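Local coordinates for protein 7beta-hydroxysteroid dehydrogenase (Collinsella aerofaciens ATCC 25986, PDB 5GT9) that catalyses the NADPH-dependent reduction of 7-oxolithocholate to ursodeoxycholate, and probably contributes to the formation of this bile acid in the human colon, at residues B[10-15]-B[86-91]; B[35-40]-B[58-63]; B[92-97]-B[108-113]. All blocks are in the same frame, centred on the assembly; numbering follows the deposited sequence.

Overall arrangement
All three contacts lie in one Rossmann-type domain and each touches the NADP. Contacts 1 and 2 share the parallel sheet: strands 10-14 and 34-39 are neighbours, so the two contacts lie side by side, with centres about 9 Å apart. Backbone bonds from V36 N to G11 O and from G15 N to V38 O link them, and V36 packs against W10 and L12. Contact 3 follows contact 1 in the chain, its centre about 20 Å away, where the loop 92-97 carries the chain from strand 85-90 past the cofactor towards Y156, the probable proton acceptor. Contacts 2 and 3 do not touch: their nearest atoms are about 6 Å apart, and the adenine lies near both.

Contact 1: residues B[10-15]-B[86-91]; sequences WGLILG and GFMSYV. With NAP (NADP nicotinamide-adenine-dinucleotide phosphate), chain D.
The carbonyl oxygen of W10 receives two N-H groups from the facing strand: a nearly straight bond from G86 N, 2.8 Å from W10 O and in the carbonyl plane, and a weak one from F87 N. From there the strands 10-14 and 86-90 run parallel, 5° apart, in the ladder of a parallel sheet. L12 gives its N-H to F87 O and takes that of S89 on its own O; L14 repeats the pattern, with L14 N 2.9 Å from S89 O and V91 N 3.0 Å from L14 O. G11 suits its place beside F87, because a side chain there would press on F87 CB.

On the face of I13, F87 and S89, I13 CD1 meets the F87 ring at its edge, 3.8 Å from CE2. The opposite face holds L12, L14, M88 and Y90, covered by helix 105-133. With its CG beside the backbone N (chi1 -65°), L14 brings CD1 to within 3.8 Å of M88 CG and into the plane of the Y90 ring, at its edge. Y90 OH bonds to V114 O and S89 OG to I139 O, so these buried hydroxyls are satisfied.

Where the strands end, V91 O accepts a 2.7 Å bond from NAP O3D, and G15 CA approaches NAP O4B to 3.1 Å. A side chain on G15 would strike that ribose oxygen and crowd the preceding carbonyl. These central Rossmann strands satisfy some backbone polar groups on each other, while G11 and I13 bond to strand 34-39; just past their ends V91 O and the bare G15 meet the two riboses.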
loop_
_atom_site.group_PDB
_atom_site.type_symbol
_atom_site.label_atom_id
_atom_site.label_comp_id
_atom_site.label_asym_id
_atom_site.label_seq_id
_atom_site.Cartn_x
_atom_site.Cartn_y
_atom_site.Cartn_z
ATOM N N TRP B 10 -10.472 -18.205 28.279
ATOM C CA TRP B 10 -11.318 -17.945 27.105
ATOM C C TRP B 10 -10.931 -16.659 26.411
ATOM O O TRP B 10 -10.621 -15.648 27.063
ATOM C CB TRP B 10 -12.784 -17.813 27.502
ATOM C CG TRP B 10 -13.454 -19.130 27.830
ATOM C CD1 TRP B 10 -13.420 -19.791 29.046
ATOM C CD2 TRP B 10 -14.263 -19.910 26.965
ATOM N NE1 TRP B 10 -14.166 -20.947 28.977
ATOM C CE2 TRP B 10 -14.673 -21.066 27.699
ATOM C CE3 TRP B 10 -14.645 -19.797 25.618
ATOM C CZ2 TRP B 10 -15.464 -22.057 27.126
ATOM C CZ3 TRP B 10 -15.448 -20.771 25.056
ATOM C CH2 TRP B 10 -15.825 -21.918 25.800
ATOM N N GLY B 11 -10.890 -16.703 25.098
ATOM C CA GLY B 11 -10.681 -15.461 24.320
ATOM C C GLY B 11 -11.880 -15.186 23.443
ATOM O O GLY B 11 -12.578 -16.079 22.968
ATOM N N LEU B 12 -12.136 -13.900 23.243
ATOM C CA LEU B 12 -13.354 -13.426 22.576
ATOM C C LEU B 12 -12.978 -12.736 21.230
ATOM O O LEU B 12 -12.296 -11.722 21.247
ATOM C CB LEU B 12 -14.035 -12.446 23.509
ATOM C CG LEU B 12 -15.233 -11.615 22.984
ATOM C CD1 LEU B 12 -16.362 -12.553 22.602
ATOM C CD2 LEU B 12 -15.645 -10.659 24.128
ATOM N N ILE B 13 -13.464 -13.272 20.128
ATOM C CA ILE B 13 -13.170 -12.732 18.781
ATOM C C ILE B 13 -14.437 -12.041 18.322
ATOM O O ILE B 13 -15.410 -12.679 17.980
ATOM C CB ILE B 13 -12.635 -13.778 17.780
ATOM C CG1 ILE B 13 -11.477 -14.568 18.436
ATOM C CG2 ILE B 13 -12.177 -13.123 16.489
ATOM C CD1 ILE B 13 -10.344 -13.746 19.036
ATOM N N LEU B 14 -14.401 -10.722 18.262
ATOM C CA LEU B 14 -15.586 -9.946 17.897
ATOM C C LEU B 14 -15.495 -9.686 16.367
ATOM O O LEU B 14 -14.836 -8.761 15.900
ATOM C CB LEU B 14 -15.676 -8.678 18.702
ATOM C CG LEU B 14 -15.889 -8.974 20.191
ATOM C CD1 LEU B 14 -15.459 -7.813 21.020
ATOM C CD2 LEU B 14 -17.334 -9.320 20.480
ATOM N N GLY B 15 -16.141 -10.563 15.630
ATOM C CA GLY B 15 -16.181 -10.563 14.142
ATOM C C GLY B 15 -15.324 -11.662 13.686
ATOM O O GLY B 15 -14.178 -11.452 13.275
ATOM N N GLY B 86 -9.629 -14.147 29.166
ATOM C CA GLY B 86 -8.274 -13.692 29.029
ATOM C C GLY B 86 -7.880 -12.815 27.846
ATOM O O GLY B 86 -6.797 -12.222 27.868
ATOM N N PHE B 87 -8.703 -12.789 26.811
ATOM C CA PHE B 87 -8.388 -12.106 25.576
ATOM C C PHE B 87 -9.663 -11.558 24.894
ATOM O O PHE B 87 -10.741 -12.177 24.888
ATOM C CB PHE B 87 -7.679 -13.030 24.608
ATOM C CG PHE B 87 -7.277 -12.391 23.316
ATOM C CD1 PHE B 87 -6.082 -11.615 23.225
ATOM C CD2 PHE B 87 -8.036 -12.546 22.189
ATOM C CE1 PHE B 87 -5.693 -11.057 22.014
ATOM C CE2 PHE B 87 -7.629 -11.965 20.987
ATOM C CZ PHE B 87 -6.455 -11.250 20.903
ATOM N N MET B 88 -9.487 -10.382 24.318
ATOM C CA MET B 88 -10.495 -9.809 23.400
ATOM C C MET B 88 -9.810 -9.238 22.144
ATOM O O MET B 88 -8.749 -8.642 22.232
ATOM C CB MET B 88 -11.257 -8.717 24.138
ATOM C CG MET B 88 -12.447 -8.171 23.388
ATOM S SD MET B 88 -12.916 -6.472 23.934
ATOM C CE MET B 88 -11.925 -5.616 22.727
ATOM N N SER B 89 -10.432 -9.418 20.966
ATOM C CA SER B 89 -10.056 -8.666 19.776
ATOM C C SER B 89 -11.274 -8.132 19.071
ATOM O O SER B 89 -12.201 -8.892 18.744
ATOM C CB SER B 89 -9.243 -9.543 18.828
ATOM O OG SER B 89 -8.929 -8.865 17.627
ATOM N N TYR B 90 -11.268 -6.837 18.780
ATOM C CA TYR B 90 -12.289 -6.245 17.958
ATOM C C TYR B 90 -11.812 -6.223 16.514
ATOM O O TYR B 90 -10.884 -5.480 16.184
ATOM C CB TYR B 90 -12.697 -4.867 18.437
ATOM C CG TYR B 90 -14.071 -4.462 17.962
ATOM C CD1 TYR B 90 -15.222 -4.994 18.579
ATOM C CD2 TYR B 90 -14.245 -3.631 16.848
ATOM C CE1 TYR B 90 -16.480 -4.681 18.136
ATOM C CE2 TYR B 90 -15.514 -3.298 16.430
ATOM C CZ TYR B 90 -16.624 -3.797 17.089
ATOM O OH TYR B 90 -17.916 -3.500 16.650
ATOM N N VAL B 91 -12.427 -7.052 15.700
ATOM C CA VAL B 91 -11.958 -7.315 14.307
ATOM C C VAL B 91 -12.923 -6.708 13.267
ATOM O O VAL B 91 -12.460 -6.278 12.205
ATOM C CB VAL B 91 -11.889 -8.847 14.067
ATOM C CG1 VAL B 91 -11.343 -9.146 12.680
ATOM C CG2 VAL B 91 -10.955 -9.473 15.096
HETATM P PA NAP D . -12.949 -9.937 7.865
HETATM O O1A NAP D . -11.530 -10.226 8.285
HETATM O O2A NAP D . -13.668 -11.000 7.091
HETATM O O5B NAP D . -13.844 -9.656 9.171
HETATM C C5B NAP D . -14.072 -10.707 10.084
HETATM C C4B NAP D . -15.563 -10.938 10.306
HETATM O O4B NAP D . -16.182 -9.943 11.095
HETATM C C3B NAP D . -16.338 -10.982 9.015
HETATM O O3B NAP D . -16.095 -12.196 8.340
HETATM C C2B NAP D . -17.749 -10.753 9.490
HETATM O O2B NAP D . -18.453 -12.027 9.460
HETATM C C1B NAP D . -17.551 -10.130 10.880
HETATM N N9A NAP D . -18.382 -8.945 10.912
HETATM C C8A NAP D . -18.426 -7.905 10.006
HETATM N N7A NAP D . -19.383 -7.049 10.358
HETATM C C5A NAP D . -19.962 -7.487 11.470
HETATM C C6A NAP D . -21.066 -7.083 12.276
HETATM N N6A NAP D . -21.757 -5.908 12.034
HETATM N N1A NAP D . -21.311 -7.823 13.351
HETATM C C2A NAP D . -20.648 -8.972 13.658
HETATM N N3A NAP D . -19.646 -9.413 12.937
HETATM C C4A NAP D . -19.279 -8.728 11.843
HETATM O O3 NAP D . -13.291 -8.513 7.183
HETATM P PN NAP D . -12.350 -7.324 6.676
HETATM O O1N NAP D . -13.262 -6.347 5.921
HETATM O O2N NAP D . -11.151 -7.968 6.014
HETATM O O5D NAP D . -12.013 -6.548 8.039
HETATM C C5D NAP D . -11.278 -7.186 9.087
HETATM C C4D NAP D . -10.489 -6.086 9.809
HETATM O O4D NAP D . -9.293 -5.807 9.066
HETATM C C3D NAP D . -11.228 -4.774 9.962
HETATM O O3D NAP D . -11.039 -4.242 11.258
HETATM C C2D NAP D . -10.639 -3.888 8.894
HETATM O O2D NAP D . -10.750 -2.494 9.142
HETATM C C1D NAP D . -9.199 -4.407 8.803
HETATM N N1N NAP D . -8.633 -4.132 7.465
HETATM C C2N NAP D . -8.790 -5.061 6.483
HETATM C C3N NAP D . -8.308 -4.810 5.212
HETATM C C7N NAP D . -8.419 -5.799 4.107
HETATM O O7N NAP D . -7.745 -5.550 3.131
HETATM N N7N NAP D . -9.125 -6.968 4.232
HETATM C C4N NAP D . -7.622 -3.628 4.980
HETATM C C5N NAP D . -7.402 -2.728 6.009
HETATM C C6N NAP D . -7.976 -2.992 7.258
HETATM P P2B NAP D . -20.098 -12.069 9.499
HETATM O O1X NAP D . -20.473 -13.551 9.626
HETATM O O2X NAP D . -20.622 -11.300 10.609
HETATM O O3X NAP D . -20.498 -11.590 8.109
#

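Contact 2: residues B[35-40]-B[58-63]; sequences VVMVGR and VETKVV. With NAP (NADP nicotinamide-adenine-dinucleotide phosphate), chain D.
In the beta-alpha-beta unit formed by strand 34-39, helix 42-56 and strand 60-64, V35 to V38 pair in parallel with T60 to V63, and the first strand ends at the 2'-phosphate pocket for NADP. Five backbone bonds make the ladder, among them K61 N to V35 O and M37 N to K61 O, each 2.8 Å. On one face V36 CG1 reaches V63 CG2 at 3.8 Å and V38 CG2 lies against V63 CB; branched valines suit such extended strands. On the other, the bent chain of M37 sets its CE 4.2 Å from V62 CG2, beneath helix 42-56.

Beyond G39, R40 turns to the cofactor. Its N, 2.7 Å from NAP O2X, and its NE, 2.9 Å from the same oxygen, both grip the phosphate, while NH2 bonds to NAP O3X at 2.8 Å. The bend at chi3 (-58°) brings NAP N7A over one face of the guanidinium, offset toward its rim, with the phosphorus at its edge. With an alanine in its place the bonds from NE and NH2 go, and the 2'-phosphate would probably be left with less positive charge. This grip is consistent with use of NADP rather than NAD.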
loop_
_atom_site.group_PDB
_atom_site.type_symbol
_atom_site.label_atom_id
_atom_site.label_comp_id
_atom_site.label_asym_id
_atom_site.label_seq_id
_atom_site.Cartn_x
_atom_site.Cartn_y
_atom_site.Cartn_z
ATOM N N VAL B 35 -12.449 -20.515 22.699
ATOM C CA VAL B 35 -12.834 -19.406 21.799
ATOM C C VAL B 35 -14.322 -19.064 21.832
ATOM O O VAL B 35 -15.186 -19.904 21.496
ATOM C CB VAL B 35 -12.414 -19.709 20.348
ATOM C CG1 VAL B 35 -12.522 -18.489 19.457
ATOM C CG2 VAL B 35 -10.979 -20.217 20.324
ATOM N N VAL B 36 -14.622 -17.819 22.193
ATOM C CA VAL B 36 -15.950 -17.274 21.923
ATOM C C VAL B 36 -15.895 -16.540 20.592
ATOM O O VAL B 36 -15.080 -15.620 20.417
ATOM C CB VAL B 36 -16.412 -16.307 23.019
ATOM C CG1 VAL B 36 -17.855 -15.905 22.747
ATOM C CG2 VAL B 36 -16.236 -16.902 24.400
ATOM N N MET B 37 -16.660 -17.018 19.647
ATOM C CA MET B 37 -16.644 -16.539 18.292
ATOM C C MET B 37 -17.959 -15.825 18.023
ATOM O O MET B 37 -19.015 -16.445 18.060
ATOM C CB MET B 37 -16.453 -17.722 17.322
ATOM C CG MET B 37 -15.299 -18.647 17.689
ATOM S SD MET B 37 -15.378 -20.342 17.040
ATOM C CE MET B 37 -16.492 -20.120 15.711
ATOM N N VAL B 38 -17.895 -14.549 17.707
ATOM C CA VAL B 38 -19.031 -13.704 17.476
ATOM C C VAL B 38 -19.055 -13.153 16.047
ATOM O O VAL B 38 -18.047 -12.651 15.513
ATOM C CB VAL B 38 -19.041 -12.514 18.415
ATOM C CG1 VAL B 38 -20.315 -11.709 18.258
ATOM C CG2 VAL B 38 -18.786 -12.928 19.865
ATOM N N GLY B 39 -20.231 -13.271 15.434
ATOM C CA GLY B 39 -20.458 -12.850 14.068
ATOM C C GLY B 39 -21.910 -12.981 13.689
ATOM O O GLY B 39 -22.743 -13.390 14.484
ATOM N N ARG B 40 -22.219 -12.517 12.487
ATOM C CA ARG B 40 -23.587 -12.576 12.012
ATOM C C ARG B 40 -23.987 -13.930 11.391
ATOM O O ARG B 40 -25.174 -14.282 11.472
ATOM C CB ARG B 40 -23.843 -11.453 11.006
ATOM C CG ARG B 40 -23.732 -10.062 11.591
ATOM C CD ARG B 40 -23.603 -8.986 10.508
ATOM N NE ARG B 40 -22.448 -9.216 9.648
ATOM C CZ ARG B 40 -22.095 -8.499 8.580
ATOM N NH1 ARG B 40 -22.811 -7.453 8.193
ATOM N NH2 ARG B 40 -21.038 -8.846 7.882
ATOM N N VAL B 58 -9.663 -27.365 21.808
ATOM C CA VAL B 58 -10.194 -26.427 22.776
ATOM C C VAL B 58 -11.741 -26.374 22.665
ATOM O O VAL B 58 -12.362 -26.994 21.770
ATOM C CB VAL B 58 -9.594 -25.012 22.560
ATOM C CG1 VAL B 58 -8.060 -25.031 22.628
ATOM C CG2 VAL B 58 -10.080 -24.454 21.236
ATOM N N GLU B 59 -12.383 -25.697 23.601
ATOM C CA GLU B 59 -13.827 -25.529 23.567
ATOM C C GLU B 59 -14.131 -24.294 22.784
ATOM O O GLU B 59 -13.266 -23.432 22.689
ATOM C CB GLU B 59 -14.418 -25.326 24.957
ATOM C CG GLU B 59 -14.202 -26.477 25.927
ATOM C CD GLU B 59 -15.075 -27.705 25.620
ATOM O OE1 GLU B 59 -14.526 -28.838 25.555
ATOM O OE2 GLU B 59 -16.303 -27.540 25.454
ATOM N N THR B 60 -15.368 -24.217 22.320
ATOM C CA THR B 60 -15.855 -23.054 21.538
ATOM C C THR B 60 -17.242 -22.615 22.024
ATOM O O THR B 60 -18.039 -23.421 22.544
ATOM C CB THR B 60 -15.939 -23.371 20.035
ATOM O OG1 THR B 60 -16.842 -24.488 19.812
ATOM C CG2 THR B 60 -14.566 -23.664 19.451
ATOM N N LYS B 61 -17.552 -21.329 21.860
ATOM C CA LYS B 61 -18.894 -20.875 22.050
ATOM C C LYS B 61 -19.248 -19.907 20.909
ATOM O O LYS B 61 -18.518 -18.900 20.654
ATOM C CB LYS B 61 -19.067 -20.264 23.432
ATOM C CG LYS B 61 -20.485 -19.768 23.672
ATOM C CD LYS B 61 -20.731 -19.356 25.112
ATOM C CE LYS B 61 -22.231 -19.431 25.389
ATOM N NZ LYS B 61 -22.677 -18.590 26.530
ATOM N N VAL B 62 -20.308 -20.221 20.191
ATOM C CA VAL B 62 -20.752 -19.355 19.086
ATOM C C VAL B 62 -21.807 -18.395 19.580
ATOM O O VAL B 62 -22.801 -18.793 20.264
ATOM C CB VAL B 62 -21.319 -20.184 17.900
ATOM C CG1 VAL B 62 -21.977 -19.286 16.839
ATOM C CG2 VAL B 62 -20.265 -21.060 17.268
ATOM N N VAL B 63 -21.651 -17.108 19.218
ATOM C CA VAL B 63 -22.590 -16.053 19.572
ATOM C C VAL B 63 -22.969 -15.265 18.308
ATOM O O VAL B 63 -22.093 -14.774 17.584
ATOM C CB VAL B 63 -22.013 -15.078 20.586
ATOM C CG1 VAL B 63 -23.035 -13.973 20.944
ATOM C CG2 VAL B 63 -21.548 -15.818 21.834
HETATM P PA NAP D . -12.949 -9.937 7.865
HETATM O O1A NAP D . -11.530 -10.226 8.285
HETATM O O2A NAP D . -13.668 -11.000 7.091
HETATM O O5B NAP D . -13.844 -9.656 9.171
HETATM C C5B NAP D . -14.072 -10.707 10.084
HETATM C C4B NAP D . -15.563 -10.938 10.306
HETATM O O4B NAP D . -16.182 -9.943 11.095
HETATM C C3B NAP D . -16.338 -10.982 9.015
HETATM O O3B NAP D . -16.095 -12.196 8.340
HETATM C C2B NAP D . -17.749 -10.753 9.490
HETATM O O2B NAP D . -18.453 -12.027 9.460
HETATM C C1B NAP D . -17.551 -10.130 10.880
HETATM N N9A NAP D . -18.382 -8.945 10.912
HETATM C C8A NAP D . -18.426 -7.905 10.006
HETATM N N7A NAP D . -19.383 -7.049 10.358
HETATM C C5A NAP D . -19.962 -7.487 11.470
HETATM C C6A NAP D . -21.066 -7.083 12.276
HETATM N N6A NAP D . -21.757 -5.908 12.034
HETATM N N1A NAP D . -21.311 -7.823 13.351
HETATM C C2A NAP D . -20.648 -8.972 13.658
HETATM N N3A NAP D . -19.646 -9.413 12.937
HETATM C C4A NAP D . -19.279 -8.728 11.843
HETATM O O3 NAP D . -13.291 -8.513 7.183
HETATM P PN NAP D . -12.350 -7.324 6.676
HETATM O O1N NAP D . -13.262 -6.347 5.921
HETATM O O2N NAP D . -11.151 -7.968 6.014
HETATM O O5D NAP D . -12.013 -6.548 8.039
HETATM C C5D NAP D . -11.278 -7.186 9.087
HETATM C C4D NAP D . -10.489 -6.086 9.809
HETATM O O4D NAP D . -9.293 -5.807 9.066
HETATM C C3D NAP D . -11.228 -4.774 9.962
HETATM O O3D NAP D . -11.039 -4.242 11.258
HETATM C C2D NAP D . -10.639 -3.888 8.894
HETATM O O2D NAP D . -10.750 -2.494 9.142
HETATM C C1D NAP D . -9.199 -4.407 8.803
HETATM N N1N NAP D . -8.633 -4.132 7.465
HETATM C C2N NAP D . -8.790 -5.061 6.483
HETATM C C3N NAP D . -8.308 -4.810 5.212
HETATM C C7N NAP D . -8.419 -5.799 4.107
HETATM O O7N NAP D . -7.745 -5.550 3.131
HETATM N N7N NAP D . -9.125 -6.968 4.232
HETATM C C4N NAP D . -7.622 -3.628 4.980
HETATM C C5N NAP D . -7.402 -2.728 6.009
HETATM C C6N NAP D . -7.976 -2.992 7.258
HETATM P P2B NAP D . -20.098 -12.069 9.499
HETATM O O1X NAP D . -20.473 -13.551 9.626
HETATM O O2X NAP D . -20.622 -11.300 10.609
HETATM O O3X NAP D . -20.498 -11.590 8.109
#

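Contact 3: residues B[92-97]-B[108-113]; sequences ACLHSF and HEAMIN. With NAP (NADP nicotinamide-adenine-dinucleotide phosphate), chain D.
L94 is the first residue of 92-97 to reach the segment 108-113 of helix 105-133; the two before it pack on the cofactor. A92 lays its small CB against the adenine, 3.6 Å from NAP C4A, leaving room for the base. C93 packs on the nicotinamide ribose: its CB comes within 3.6 Å of NAP O2D, and SG touches NAP C2D. L94 CG lies anti to the backbone N (chi1 178°), which extends the branched end to the helix until CD2 is 3.7 Å from A110 CB and 3.9 Å from M111 CG. Leucine and methionine cross here at about a right angle, and A110 is small enough to let the methyl settle on it. L94 O also lies close to M111 CG, but its hydrogen bond goes to N115 ND2.

This is the loop that leaves the fourth strand of the Rossmann sheet, in chain order, for the long helix 105-133; in many classical short-chain dehydrogenases an Asn-Asn-Ala-Gly motif stands at the end of this strand, where this protein probably has Y90, V91, A92 and C93 instead.

The CB of H95 points away from the helix segment, and its ring meets that of Y156, the probable proton acceptor, with the planes at about 60°; P199 of the second subunit also packs on it. What H95 offers the helix is backbone: its CA rests 3.7 Å from M111 SD, a polarisable atom, and a bend at chi3 (-84°) turns M111 CE toward S96. S96 CB lies 4.1 Å from M111 CE, and S96 N bonds to N153 OD1.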
loop_
_atom_site.group_PDB
_atom_site.type_symbol
_atom_site.label_atom_id
_atom_site.label_comp_id
_atom_site.label_asym_id
_atom_site.label_seq_id
_atom_site.Cartn_x
_atom_site.Cartn_y
_atom_site.Cartn_z
ATOM N N ALA B 92 -14.234 -6.755 13.528
ATOM C CA ALA B 92 -15.271 -6.345 12.541
ATOM C C ALA B 92 -15.110 -4.867 12.163
ATOM O O ALA B 92 -14.760 -4.038 12.967
ATOM C CB ALA B 92 -16.681 -6.531 13.089
ATOM N N CYS B 93 -15.496 -4.582 10.922
ATOM C CA CYS B 93 -15.612 -3.187 10.490
ATOM C C CYS B 93 -16.805 -3.069 9.549
ATOM O O CYS B 93 -17.279 -4.054 8.999
ATOM C CB CYS B 93 -14.285 -2.791 9.824
ATOM S SG CYS B 93 -14.128 -3.331 8.123
ATOM N N LEU B 94 -17.256 -1.854 9.341
ATOM C CA LEU B 94 -18.252 -1.557 8.313
ATOM C C LEU B 94 -17.837 -0.287 7.619
ATOM O O LEU B 94 -17.469 0.714 8.270
ATOM C CB LEU B 94 -19.643 -1.338 8.943
ATOM C CG LEU B 94 -20.766 -0.967 7.951
ATOM C CD1 LEU B 94 -21.018 -2.059 6.952
ATOM C CD2 LEU B 94 -22.032 -0.669 8.713
ATOM N N HIS B 95 -17.881 -0.319 6.295
ATOM C CA HIS B 95 -17.762 0.936 5.566
ATOM C C HIS B 95 -18.746 0.961 4.404
ATOM O O HIS B 95 -19.545 0.013 4.251
ATOM C CB HIS B 95 -16.313 1.165 5.181
ATOM C CG HIS B 95 -15.685 0.047 4.389
ATOM N ND1 HIS B 95 -16.058 -0.249 3.100
ATOM C CD2 HIS B 95 -14.757 -0.879 4.731
ATOM C CE1 HIS B 95 -15.355 -1.286 2.666
ATOM N NE2 HIS B 95 -14.555 -1.683 3.643
ATOM N N SER B 96 -18.836 2.090 3.703
ATOM C CA SER B 96 -19.913 2.307 2.755
ATOM C C SER B 96 -19.479 3.410 1.845
ATOM O O SER B 96 -19.326 4.512 2.290
ATOM C CB SER B 96 -21.208 2.695 3.483
ATOM O OG SER B 96 -22.323 2.601 2.558
ATOM N N PHE B 97 -19.306 3.099 0.569
ATOM C CA PHE B 97 -18.859 4.059 -0.422
ATOM C C PHE B 97 -19.810 5.201 -0.627
ATOM O O PHE B 97 -20.993 5.005 -0.827
ATOM C CB PHE B 97 -18.618 3.342 -1.747
ATOM C CG PHE B 97 -18.274 4.258 -2.877
ATOM C CD1 PHE B 97 -16.970 4.785 -2.988
ATOM C CD2 PHE B 97 -19.227 4.598 -3.834
ATOM C CE1 PHE B 97 -16.672 5.639 -4.037
ATOM C CE2 PHE B 97 -18.922 5.462 -4.859
ATOM C CZ PHE B 97 -17.633 5.965 -4.969
ATOM N N HIS B 108 -24.798 5.820 8.051
ATOM C CA HIS B 108 -23.863 6.474 8.986
ATOM C C HIS B 108 -24.027 5.956 10.413
ATOM O O HIS B 108 -23.021 5.679 11.120
ATOM C CB HIS B 108 -24.014 7.994 8.986
ATOM C CG HIS B 108 -23.395 8.657 7.824
ATOM N ND1 HIS B 108 -22.042 8.635 7.604
ATOM C CD2 HIS B 108 -23.941 9.373 6.795
ATOM C CE1 HIS B 108 -21.753 9.333 6.514
ATOM N NE2 HIS B 108 -22.890 9.774 5.993
ATOM N N GLU B 109 -25.271 5.794 10.844
ATOM C CA GLU B 109 -25.536 5.283 12.155
ATOM C C GLU B 109 -24.991 3.844 12.312
ATOM O O GLU B 109 -24.415 3.516 13.265
ATOM C CB GLU B 109 -27.052 5.314 12.452
ATOM C CG GLU B 109 -27.441 5.468 13.894
ATOM C CD GLU B 109 -28.844 6.142 14.047
ATOM O OE1 GLU B 109 -29.000 7.081 14.729
ATOM O OE2 GLU B 109 -29.747 5.773 13.346
ATOM N N ALA B 110 -25.251 3.006 11.325
ATOM C CA ALA B 110 -24.705 1.608 11.338
ATOM C C ALA B 110 -23.171 1.627 11.523
ATOM O O ALA B 110 -22.634 0.814 12.265
ATOM C CB ALA B 110 -25.039 0.913 10.048
ATOM N N MET B 111 -22.465 2.542 10.834
ATOM C CA MET B 111 -21.000 2.597 10.900
ATOM C C MET B 111 -20.569 3.093 12.262
ATOM O O MET B 111 -19.634 2.539 12.849
ATOM C CB MET B 111 -20.447 3.511 9.794
ATOM C CG MET B 111 -20.606 2.913 8.404
ATOM S SD MET B 111 -19.596 3.715 7.117
ATOM C CE MET B 111 -20.739 5.040 6.760
ATOM N N ILE B 112 -21.275 4.085 12.806
ATOM C CA ILE B 112 -20.994 4.517 14.166
ATOM C C ILE B 112 -21.116 3.322 15.134
ATOM O O ILE B 112 -20.276 3.141 16.044
ATOM C CB ILE B 112 -21.975 5.663 14.617
ATOM C CG1 ILE B 112 -21.525 6.953 13.976
ATOM C CG2 ILE B 112 -21.957 5.832 16.142
ATOM C CD1 ILE B 112 -22.592 8.032 13.981
ATOM N N ASN B 113 -22.121 2.492 14.922
ATOM C CA ASN B 113 -22.294 1.356 15.799
ATOM C C ASN B 113 -21.207 0.338 15.674
ATOM O O ASN B 113 -20.656 -0.115 16.715
ATOM C CB ASN B 113 -23.688 0.760 15.628
ATOM C CG ASN B 113 -24.779 1.619 16.253
ATOM O OD1 ASN B 113 -24.521 2.405 17.134
ATOM N ND2 ASN B 113 -26.024 1.404 15.822
HETATM P PA NAP D . -12.949 -9.937 7.865
HETATM O O1A NAP D . -11.530 -10.226 8.285
HETATM O O2A NAP D . -13.668 -11.000 7.091
HETATM O O5B NAP D . -13.844 -9.656 9.171
HETATM C C5B NAP D . -14.072 -10.707 10.084
HETATM C C4B NAP D . -15.563 -10.938 10.306
HETATM O O4B NAP D . -16.182 -9.943 11.095
HETATM C C3B NAP D . -16.338 -10.982 9.015
HETATM O O3B NAP D . -16.095 -12.196 8.340
HETATM C C2B NAP D . -17.749 -10.753 9.490
HETATM O O2B NAP D . -18.453 -12.027 9.460
HETATM C C1B NAP D . -17.551 -10.130 10.880
HETATM N N9A NAP D . -18.382 -8.945 10.912
HETATM C C8A NAP D . -18.426 -7.905 10.006
HETATM N N7A NAP D . -19.383 -7.049 10.358
HETATM C C5A NAP D . -19.962 -7.487 11.470
HETATM C C6A NAP D . -21.066 -7.083 12.276
HETATM N N6A NAP D . -21.757 -5.908 12.034
HETATM N N1A NAP D . -21.311 -7.823 13.351
HETATM C C2A NAP D . -20.648 -8.972 13.658
HETATM N N3A NAP D . -19.646 -9.413 12.937
HETATM C C4A NAP D . -19.279 -8.728 11.843
HETATM O O3 NAP D . -13.291 -8.513 7.183
HETATM P PN NAP D . -12.350 -7.324 6.676
HETATM O O1N NAP D . -13.262 -6.347 5.921
HETATM O O2N NAP D . -11.151 -7.968 6.014
HETATM O O5D NAP D . -12.013 -6.548 8.039
HETATM C C5D NAP D . -11.278 -7.186 9.087
HETATM C C4D NAP D . -10.489 -6.086 9.809
HETATM O O4D NAP D . -9.293 -5.807 9.066
HETATM C C3D NAP D . -11.228 -4.774 9.962
HETATM O O3D NAP D . -11.039 -4.242 11.258
HETATM C C2D NAP D . -10.639 -3.888 8.894
HETATM O O2D NAP D . -10.750 -2.494 9.142
HETATM C C1D NAP D . -9.199 -4.407 8.803
HETATM N N1N NAP D . -8.633 -4.132 7.465
HETATM C C2N NAP D . -8.790 -5.061 6.483
HETATM C C3N NAP D . -8.308 -4.810 5.212
HETATM C C7N NAP D . -8.419 -5.799 4.107
HETATM O O7N NAP D . -7.745 -5.550 3.131
HETATM N N7N NAP D . -9.125 -6.968 4.232
HETATM C C4N NAP D . -7.622 -3.628 4.980
HETATM C C5N NAP D . -7.402 -2.728 6.009
HETATM C C6N NAP D . -7.976 -2.992 7.258
HETATM P P2B NAP D . -20.098 -12.069 9.499
HETATM O O1X NAP D . -20.473 -13.551 9.626
HETATM O O2X NAP D . -20.622 -11.300 10.609
HETATM O O3X NAP D . -20.498 -11.590 8.109
#